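Local coordinates for putative oxidoreductase molybdopterin-binding subunit (Sulfolobus tokodaii, PDB 4ZOH), which binds pterin cytosine dinucleotide and probably serves as the molybdenum-cofactor subunit of an oxidoreductase of the xanthine dehydrogenase and aldehyde oxidase family, at residues Asn128-Lys142 with Ile311-Thr323. Residues are numbered along the deposited sequence; the frame is centred on the assembly and turned at random.
Sequences NIYYHERWKGGDVEK and IIGADIDAYAVHT
Tyr-131, Trp-135, Ala-318 and Ala-320 make the apolar centre where strands 129-138 and 313-321 pair. Ala-320 CB packs on Tyr-131 CB at 3.9 Å, while Ala-318 CB touches Tyr-131 CE2 (4.1 Å) and Trp-135 CD1 (4.0 Å). Trp-135 NE1 donates to Tyr-131 OH (2.9 Å) on this face, which bears helix 288-304. On the other face the His-132 ring stacks face-to-face on Tyr-319, centroids 3.8 Å apart and planes at 23°; Ile-129 CD1 meets the tyrosine edge at CE2 (4.0 Å). With CG anti to the backbone N (chi1 179°), the imidazole leans across to the partner strand, and NE2 donates, within its own ring plane, to the syn side of Asp-317 OD1 (2.6 Å). A leucine at His-132, lacking ring and N-H, would probably leave Asp-317 OD1 without this donor and Tyr-319 freer to turn. Outward, Arg-134 NE forms a salt bridge to the syn lone pair of Asp-315 OD1 (3.0 Å), and the guanidinium stacks on the Asp-317 carboxylate, a long ion pair with no N-H aimed at it. Ala-320 O accepts from Tyr-130 N and Tyr-131 N: a classic beta bulge in an antiparallel pair at the margin of the molybdopterin-binding domain's mixed five-stranded sheet.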
ATOM      1  N   ASN A 128     -41.721 -14.297  14.107  1.00 37.25           N
ATOM      2  CA  ASN A 128     -40.903 -13.148  14.454  1.00 33.97           C
ATOM      3  C   ASN A 128     -40.068 -13.402  15.726  1.00 33.08           C
ATOM      4  O   ASN A 128     -39.019 -12.766  15.956  1.00 30.61           O
ATOM      5  CB  ASN A 128     -41.802 -11.958  14.620  1.00 27.07           C
ATOM      6  CG  ASN A 128     -42.324 -11.476  13.332  1.00 29.63           C
ATOM      7  OD1 ASN A 128     -41.734 -11.731  12.290  1.00 32.84           O
ATOM      8  ND2 ASN A 128     -43.390 -10.675  13.379  1.00 29.63           N
ATOM      9  N   ILE A 129     -40.502 -14.360  16.531  1.00 28.38           N
ATOM     10  CA  ILE A 129     -39.812 -14.668  17.766  1.00 27.47           C
ATOM     11  C   ILE A 129     -38.616 -15.552  17.481  1.00 32.73           C
ATOM     12  O   ILE A 129     -38.749 -16.756  17.211  1.00 30.29           O
ATOM     13  CB  ILE A 129     -40.708 -15.424  18.760  1.00 30.00           C
ATOM     14  CG1 ILE A 129     -42.002 -14.635  19.116  1.00 31.78           C
ATOM     15  CG2 ILE A 129     -39.886 -15.956  19.941  1.00 26.48           C
ATOM     16  CD1 ILE A 129     -42.963 -15.471  20.001  1.00 34.41           C
ATOM     17  N   TYR A 130     -37.439 -14.968  17.644  1.00 30.91           N
ATOM     18  CA  TYR A 130     -36.168 -15.655  17.439  1.00 25.44           C
ATOM     19  C   TYR A 130     -35.750 -16.506  18.621  1.00 24.54           C
ATOM     20  O   TYR A 130     -35.023 -17.505  18.466  1.00 28.61           O
ATOM     21  CB  TYR A 130     -35.126 -14.573  17.107  1.00 23.96           C
ATOM     22  CG  TYR A 130     -33.721 -15.076  16.882  1.00 22.81           C
ATOM     23  CD1 TYR A 130     -33.218 -15.197  15.561  1.00 24.46           C
ATOM     24  CD2 TYR A 130     -32.911 -15.456  17.964  1.00 21.11           C
ATOM     25  CE1 TYR A 130     -31.942 -15.685  15.355  1.00 27.29           C
ATOM     26  CE2 TYR A 130     -31.647 -15.979  17.770  1.00 22.05           C
ATOM     27  CZ  TYR A 130     -31.157 -16.056  16.463  1.00 28.32           C
ATOM     28  OH  TYR A 130     -29.861 -16.516  16.251  1.00 37.07           O
ATOM     29  N   TYR A 131     -36.153 -16.130  19.827  1.00 28.52           N
ATOM     30  CA  TYR A 131     -35.686 -16.836  21.051  1.00 26.13           C
ATOM     31  C   TYR A 131     -36.758 -16.595  22.094  1.00 29.96           C
ATOM     32  O   TYR A 131     -37.325 -15.490  22.166  1.00 28.29           O
ATOM     33  CB  TYR A 131     -34.365 -16.270  21.563  1.00 28.36           C
ATOM     34  CG  TYR A 131     -33.964 -16.751  22.961  1.00 29.34           C
ATOM     35  CD1 TYR A 131     -33.319 -17.968  23.150  1.00 25.51           C
ATOM     36  CD2 TYR A 131     -34.271 -15.986  24.094  1.00 30.05           C
ATOM     37  CE1 TYR A 131     -32.928 -18.375  24.419  1.00 29.80           C
ATOM     38  CE2 TYR A 131     -33.891 -16.382  25.377  1.00 28.67           C
ATOM     39  CZ  TYR A 131     -33.233 -17.562  25.533  1.00 28.97           C
ATOM     40  OH  TYR A 131     -32.871 -17.942  26.779  1.00 30.30           O
ATOM     41  N   HIS A 132     -37.064 -17.626  22.884  1.00 29.75           N
ATOM     42  CA  HIS A 132     -38.098 -17.508  23.901  1.00 34.61           C
ATOM     43  C   HIS A 132     -37.928 -18.604  24.894  1.00 37.92           C
ATOM     44  O   HIS A 132     -38.253 -19.723  24.599  1.00 39.63           O
ATOM     45  CB  HIS A 132     -39.525 -17.517  23.369  1.00 34.95           C
ATOM     46  CG  HIS A 132     -40.560 -17.410  24.457  1.00 46.79           C
ATOM     47  ND1 HIS A 132     -41.876 -17.782  24.281  1.00 45.15           N
ATOM     48  CD2 HIS A 132     -40.465 -16.987  25.746  1.00 45.99           C
ATOM     49  CE1 HIS A 132     -42.552 -17.564  25.398  1.00 44.69           C
ATOM     50  NE2 HIS A 132     -41.718 -17.093  26.303  1.00 45.55           N
ATOM     51  N   GLU A 133     -37.399 -18.249  26.058  1.00 35.89           N
ATOM     52  CA  GLU A 133     -37.146 -19.160  27.155  1.00 36.23           C
ATOM     53  C   GLU A 133     -37.567 -18.439  28.446  1.00 35.60           C
ATOM     54  O   GLU A 133     -37.369 -17.224  28.587  1.00 33.83           O
ATOM     55  CB  GLU A 133     -35.656 -19.563  27.288  1.00 39.08           C
ATOM     56  CG  GLU A 133     -34.976 -20.584  26.315  1.00 47.13           C
ATOM     57  CD  GLU A 133     -35.885 -21.655  25.630  1.00 51.34           C
ATOM     58  OE1 GLU A 133     -36.695 -22.353  26.274  1.00 47.24           O
ATOM     59  OE2 GLU A 133     -35.762 -21.820  24.400  1.00 50.83           O
ATOM     60  N   ARG A 134     -38.107 -19.212  29.390  1.00 33.98           N
ATOM     61  CA  ARG A 134     -38.547 -18.746  30.694  1.00 31.81           C
ATOM     62  C   ARG A 134     -37.383 -18.990  31.604  1.00 31.69           C
ATOM     63  O   ARG A 134     -36.884 -20.098  31.681  1.00 34.84           O
ATOM     64  CB  ARG A 134     -39.812 -19.549  31.103  1.00 41.64           C
ATOM     65  CG  ARG A 134     -40.497 -19.134  32.386  1.00 51.25           C
ATOM     66  CD  ARG A 134     -42.011 -19.325  32.323  1.00 53.27           C
ATOM     67  NE  ARG A 134     -42.631 -18.218  33.044  1.00 54.84           N
ATOM     68  CZ  ARG A 134     -43.567 -17.404  32.565  1.00 57.44           C
ATOM     69  NH1 ARG A 134     -44.097 -17.581  31.367  1.00 58.34           N
ATOM     70  NH2 ARG A 134     -44.009 -16.408  33.317  1.00 64.00           N
ATOM     71  N   TRP A 135     -36.879 -17.953  32.267  1.00 30.97           N
ATOM     72  CA  TRP A 135     -35.730 -18.119  33.159  1.00 34.47           C
ATOM     73  C   TRP A 135     -36.224 -18.172  34.606  1.00 33.65           C
ATOM     74  O   TRP A 135     -36.850 -17.218  35.064  1.00 32.94           O
ATOM     75  CB  TRP A 135     -34.745 -16.937  32.999  1.00 34.56           C
ATOM     76  CG  TRP A 135     -33.907 -17.004  31.711  1.00 33.86           C
ATOM     77  CD1 TRP A 135     -34.383 -16.957  30.405  1.00 31.44           C
ATOM     78  CD2 TRP A 135     -32.480 -17.122  31.617  1.00 29.18           C
ATOM     79  NE1 TRP A 135     -33.331 -17.080  29.527  1.00 32.85           N
ATOM     80  CE2 TRP A 135     -32.156 -17.171  30.237  1.00 32.49           C
ATOM     81  CE3 TRP A 135     -31.437 -17.192  32.564  1.00 29.35           C
ATOM     82  CZ2 TRP A 135     -30.830 -17.299  29.783  1.00 30.59           C
ATOM     83  CZ3 TRP A 135     -30.137 -17.320  32.133  1.00 31.97           C
ATOM     84  CH2 TRP A 135     -29.829 -17.378  30.745  1.00 32.21           C
ATOM     85  N   LYS A 136     -35.808 -19.217  35.327  1.00 33.47           N
ATOM     86  CA  LYS A 136     -36.283 -19.523  36.651  1.00 33.79           C
ATOM     87  C   LYS A 136     -35.108 -19.853  37.506  1.00 31.38           C
ATOM     88  O   LYS A 136     -34.189 -20.570  37.106  1.00 34.23           O
ATOM     89  CB  LYS A 136     -37.268 -20.743  36.643  1.00 37.82           C
ATOM     90  CG  LYS A 136     -38.645 -20.475  36.030  1.00 43.76           C
ATOM     91  CD  LYS A 136     -39.537 -21.721  35.894  1.00 50.89           C
ATOM     92  CE  LYS A 136     -40.909 -21.323  35.337  1.00 62.72           C
ATOM     93  NZ  LYS A 136     -41.980 -22.386  35.360  1.00 64.72           N
ATOM     94  N   GLY A 137     -35.159 -19.367  38.732  1.00 26.42           N
ATOM     95  CA  GLY A 137     -34.157 -19.781  39.692  1.00 28.49           C
ATOM     96  C   GLY A 137     -34.627 -19.543  41.104  1.00 32.47           C
ATOM     97  O   GLY A 137     -35.582 -18.739  41.346  1.00 29.46           O
ATOM     98  N   GLY A 138     -33.947 -20.243  42.033  1.00 37.96           N
ATOM     99  CA  GLY A 138     -34.273 -20.172  43.458  1.00 41.94           C
ATOM    100  C   GLY A 138     -35.714 -20.602  43.660  1.00 43.84           C
ATOM    101  O   GLY A 138     -36.139 -21.563  43.052  1.00 40.49           O
ATOM    102  N   ASP A 139     -36.474 -19.856  44.456  1.00 45.16           N
ATOM    103  CA  ASP A 139     -37.822 -20.271  44.877  1.00 38.39           C
ATOM    104  C   ASP A 139     -38.720 -19.060  44.826  1.00 35.61           C
ATOM    105  O   ASP A 139     -38.952 -18.397  45.858  1.00 41.21           O
ATOM    106  CB  ASP A 139     -37.748 -20.849  46.314  1.00 38.28           C
ATOM    107  CG  ASP A 139     -39.111 -21.438  46.818  1.00 42.42           C
ATOM    108  OD1 ASP A 139     -40.211 -21.167  46.252  1.00 38.12           O
ATOM    109  OD2 ASP A 139     -39.059 -22.165  47.824  1.00 45.56           O
ATOM    110  N   VAL A 140     -39.219 -18.752  43.648  1.00 33.06           N
ATOM    111  CA  VAL A 140     -39.972 -17.492  43.404  1.00 36.49           C
ATOM    112  C   VAL A 140     -41.289 -17.464  44.152  1.00 38.19           C
ATOM    113  O   VAL A 140     -41.776 -16.378  44.546  1.00 33.10           O
ATOM    114  CB  VAL A 140     -40.185 -17.162  41.880  1.00 34.48           C
ATOM    115  CG1 VAL A 140     -41.177 -18.123  41.221  1.00 37.03           C
ATOM    116  CG2 VAL A 140     -40.704 -15.748  41.670  1.00 37.93           C
ATOM    117  N   GLU A 141     -41.868 -18.663  44.347  1.00 43.15           N
ATOM    118  CA  GLU A 141     -43.163 -18.795  45.021  1.00 39.79           C
ATOM    119  C   GLU A 141     -43.124 -18.354  46.480  1.00 35.93           C
ATOM    120  O   GLU A 141     -44.003 -17.611  46.944  1.00 37.38           O
ATOM    121  CB  GLU A 141     -43.653 -20.238  44.909  1.00 48.19           C
ATOM    122  CG  GLU A 141     -44.794 -20.508  43.923  1.00 53.72           C
ATOM    123  CD  GLU A 141     -44.888 -19.586  42.726  1.00 64.09           C
ATOM    124  OE1 GLU A 141     -45.582 -18.533  42.833  1.00 67.44           O
ATOM    125  OE2 GLU A 141     -44.312 -19.941  41.663  1.00 68.25           O
ATOM    126  N   LYS A 142     -42.094 -18.846  47.158  1.00 32.66           N
ATOM    127  CA  LYS A 142     -41.719 -18.490  48.494  1.00 38.27           C
ATOM    128  C   LYS A 142     -41.432 -16.993  48.646  1.00 45.22           C
ATOM    129  O   LYS A 142     -41.834 -16.388  49.674  1.00 40.76           O
ATOM    130  CB  LYS A 142     -40.481 -19.319  48.884  1.00 39.69           C
ATOM    131  CG  LYS A 142     -39.868 -18.978  50.233  1.00 41.73           C
ATOM    132  CD  LYS A 142     -38.708 -19.901  50.543  1.00 44.55           C
ATOM    133  CE  LYS A 142     -38.306 -19.780  52.016  1.00 49.10           C
ATOM    134  NZ  LYS A 142     -37.028 -19.052  52.161  1.00 56.44           N
ATOM    135  N   ILE A 311     -31.042 -12.362  46.354  1.00 34.55           N
ATOM    136  CA  ILE A 311     -32.414 -12.624  45.837  1.00 42.66           C
ATOM    137  C   ILE A 311     -32.815 -14.092  46.156  1.00 38.53           C
ATOM    138  O   ILE A 311     -31.986 -15.024  46.045  1.00 35.05           O
ATOM    139  CB  ILE A 311     -32.490 -12.406  44.266  1.00 45.41           C
ATOM    140  CG1 ILE A 311     -32.236 -10.957  43.876  1.00 51.27           C
ATOM    141  CG2 ILE A 311     -33.789 -12.853  43.605  1.00 44.75           C
ATOM    142  CD1 ILE A 311     -33.213  -9.931  44.412  1.00 47.87           C
ATOM    143  N   ILE A 312     -34.062 -14.333  46.519  1.00 37.31           N
ATOM    144  CA  ILE A 312     -34.347 -15.747  46.895  1.00 40.67           C
ATOM    145  C   ILE A 312     -34.969 -16.533  45.739  1.00 34.11           C
ATOM    146  O   ILE A 312     -34.649 -17.678  45.585  1.00 39.88           O
ATOM    147  CB  ILE A 312     -34.998 -15.942  48.308  1.00 40.98           C
ATOM    148  CG1 ILE A 312     -36.431 -15.405  48.360  1.00 47.60           C
ATOM    149  CG2 ILE A 312     -34.148 -15.304  49.417  1.00 36.23           C
ATOM    150  CD1 ILE A 312     -37.433 -16.529  48.246  1.00 49.10           C
ATOM    151  N   GLY A 313     -35.816 -15.907  44.931  1.00 34.02           N
ATOM    152  CA  GLY A 313     -36.230 -16.536  43.669  1.00 34.22           C
ATOM    153  C   GLY A 313     -36.559 -15.549  42.561  1.00 32.47           C
ATOM    154  O   GLY A 313     -36.920 -14.410  42.843  1.00 34.57           O
ATOM    155  N   ALA A 314     -36.474 -15.988  41.303  1.00 31.42           N
ATOM    156  CA  ALA A 314     -36.962 -15.151  40.187  1.00 31.74           C
ATOM    157  C   ALA A 314     -37.520 -15.999  39.047  1.00 26.68           C
ATOM    158  O   ALA A 314     -37.099 -17.119  38.831  1.00 26.55           O
ATOM    159  CB  ALA A 314     -35.816 -14.265  39.658  1.00 32.92           C
ATOM    160  N   ASP A 315     -38.359 -15.400  38.256  1.00 25.28           N
ATOM    161  CA  ASP A 315     -39.004 -16.082  37.184  1.00 29.11           C
ATOM    162  C   ASP A 315     -39.174 -15.048  36.067  1.00 27.06           C
ATOM    163  O   ASP A 315     -40.068 -14.238  36.164  1.00 27.27           O
ATOM    164  CB  ASP A 315     -40.387 -16.623  37.675  1.00 35.92           C
ATOM    165  CG  ASP A 315     -41.173 -17.422  36.570  1.00 43.32           C
ATOM    166  OD1 ASP A 315     -40.894 -17.261  35.353  1.00 39.85           O
ATOM    167  OD2 ASP A 315     -42.084 -18.218  36.923  1.00 45.47           O
ATOM    168  N   ILE A 316     -38.328 -15.088  35.014  1.00 25.69           N
ATOM    169  CA  ILE A 316     -38.354 -14.050  33.927  1.00 26.96           C
ATOM    170  C   ILE A 316     -38.605 -14.684  32.579  1.00 26.67           C
ATOM    171  O   ILE A 316     -37.934 -15.606  32.174  1.00 25.94           O
ATOM    172  CB  ILE A 316     -37.008 -13.245  33.833  1.00 25.65           C
ATOM    173  CG1 ILE A 316     -36.684 -12.625  35.229  1.00 24.48           C
ATOM    174  CG2 ILE A 316     -37.086 -12.162  32.733  1.00 25.29           C
ATOM    175  CD1 ILE A 316     -37.536 -11.423  35.590  1.00 24.05           C
ATOM    176  N   ASP A 317     -39.574 -14.159  31.886  1.00 28.07           N
ATOM    177  CA  ASP A 317     -39.978 -14.738  30.642  1.00 29.37           C
ATOM    178  C   ASP A 317     -39.244 -13.890  29.588  1.00 29.99           C
ATOM    179  O   ASP A 317     -39.587 -12.710  29.399  1.00 31.39           O
ATOM    180  CB  ASP A 317     -41.530 -14.672  30.504  1.00 26.40           C
ATOM    181  CG  ASP A 317     -42.065 -15.412  29.226  1.00 29.34           C
ATOM    182  OD1 ASP A 317     -41.446 -16.391  28.805  1.00 26.30           O
ATOM    183  OD2 ASP A 317     -43.126 -15.022  28.674  1.00 34.88           O
ATOM    184  N   ALA A 318     -38.190 -14.465  28.972  1.00 30.12           N
ATOM    185  CA  ALA A 318     -37.348 -13.719  27.940  1.00 29.67           C
ATOM    186  C   ALA A 318     -37.722 -13.931  26.456  1.00 29.00           C
ATOM    187  O   ALA A 318     -37.696 -15.056  25.962  1.00 32.75           O
ATOM    188  CB  ALA A 318     -35.855 -14.004  28.152  1.00 30.39           C
ATOM    189  N   TYR A 319     -38.053 -12.850  25.778  1.00 30.05           N
ATOM    190  CA  TYR A 319     -38.231 -12.801  24.330  1.00 31.00           C
ATOM    191  C   TYR A 319     -37.139 -11.999  23.571  1.00 32.00           C
ATOM    192  O   TYR A 319     -36.782 -10.884  23.993  1.00 29.53           O
ATOM    193  CB  TYR A 319     -39.544 -12.109  23.991  1.00 31.18           C
ATOM    194  CG  TYR A 319     -40.765 -12.885  24.369  1.00 37.85           C
ATOM    195  CD1 TYR A 319     -41.271 -12.801  25.701  1.00 35.78           C
ATOM    196  CD2 TYR A 319     -41.442 -13.704  23.424  1.00 36.59           C
ATOM    197  CE1 TYR A 319     -42.390 -13.507  26.083  1.00 41.50           C
ATOM    198  CE2 TYR A 319     -42.604 -14.418  23.800  1.00 41.68           C
ATOM    199  CZ  TYR A 319     -43.050 -14.312  25.125  1.00 43.89           C
ATOM    200  OH  TYR A 319     -44.144 -14.944  25.581  1.00 52.62           O
ATOM    201  N   ALA A 320     -36.626 -12.570  22.465  1.00 26.76           N
ATOM    202  CA  ALA A 320     -35.863 -11.826  21.483  1.00 24.93           C
ATOM    203  C   ALA A 320     -36.659 -11.902  20.185  1.00 26.85           C
ATOM    204  O   ALA A 320     -36.812 -12.970  19.585  1.00 26.32           O
ATOM    205  CB  ALA A 320     -34.429 -12.402  21.355  1.00 24.26           C
ATOM    206  N   VAL A 321     -37.108 -10.754  19.718  1.00 24.36           N
ATOM    207  CA  VAL A 321     -38.052 -10.671  18.662  1.00 24.53           C
ATOM    208  C   VAL A 321     -37.520  -9.850  17.520  1.00 29.31           C
ATOM    209  O   VAL A 321     -37.010  -8.790  17.807  1.00 28.33           O
ATOM    210  CB  VAL A 321     -39.330  -9.927  19.150  1.00 24.36           C
ATOM    211  CG1 VAL A 321     -40.533 -10.269  18.253  1.00 24.70           C
ATOM    212  CG2 VAL A 321     -39.677 -10.371  20.556  1.00 21.64           C
ATOM    213  N   HIS A 322     -37.758 -10.255  16.246  1.00 26.24           N
ATOM    214  CA  HIS A 322     -37.477  -9.396  15.051  1.00 26.17           C
ATOM    215  C   HIS A 322     -38.442  -8.267  14.884  1.00 27.82           C
ATOM    216  O   HIS A 322     -39.606  -8.400  15.270  1.00 27.58           O
ATOM    217  CB  HIS A 322     -37.539 -10.241  13.759  1.00 26.51           C
ATOM    218  CG  HIS A 322     -36.535 -11.338  13.739  1.00 25.70           C
ATOM    219  ND1 HIS A 322     -35.178 -11.083  13.703  1.00 23.78           N
ATOM    220  CD2 HIS A 322     -36.668 -12.677  13.825  1.00 25.14           C
ATOM    221  CE1 HIS A 322     -34.520 -12.235  13.709  1.00 25.64           C
ATOM    222  NE2 HIS A 322     -35.396 -13.221  13.769  1.00 26.42           N
ATOM    223  N   THR A 323     -37.987  -7.168  14.291  1.00 23.57           N
ATOM    224  CA  THR A 323     -38.876  -6.126  13.840  1.00 25.05           C
ATOM    225  C   THR A 323     -38.232  -5.624  12.535  1.00 22.84           C
ATOM    226  O   THR A 323     -37.069  -5.910  12.281  1.00 27.75           O
ATOM    227  CB  THR A 323     -39.046  -4.934  14.902  1.00 28.51           C
ATOM    228  OG1 THR A 323     -37.774  -4.291  15.155  1.00 28.30           O
ATOM    229  CG2 THR A 323     -39.619  -5.420  16.237  1.00 23.09           C
TER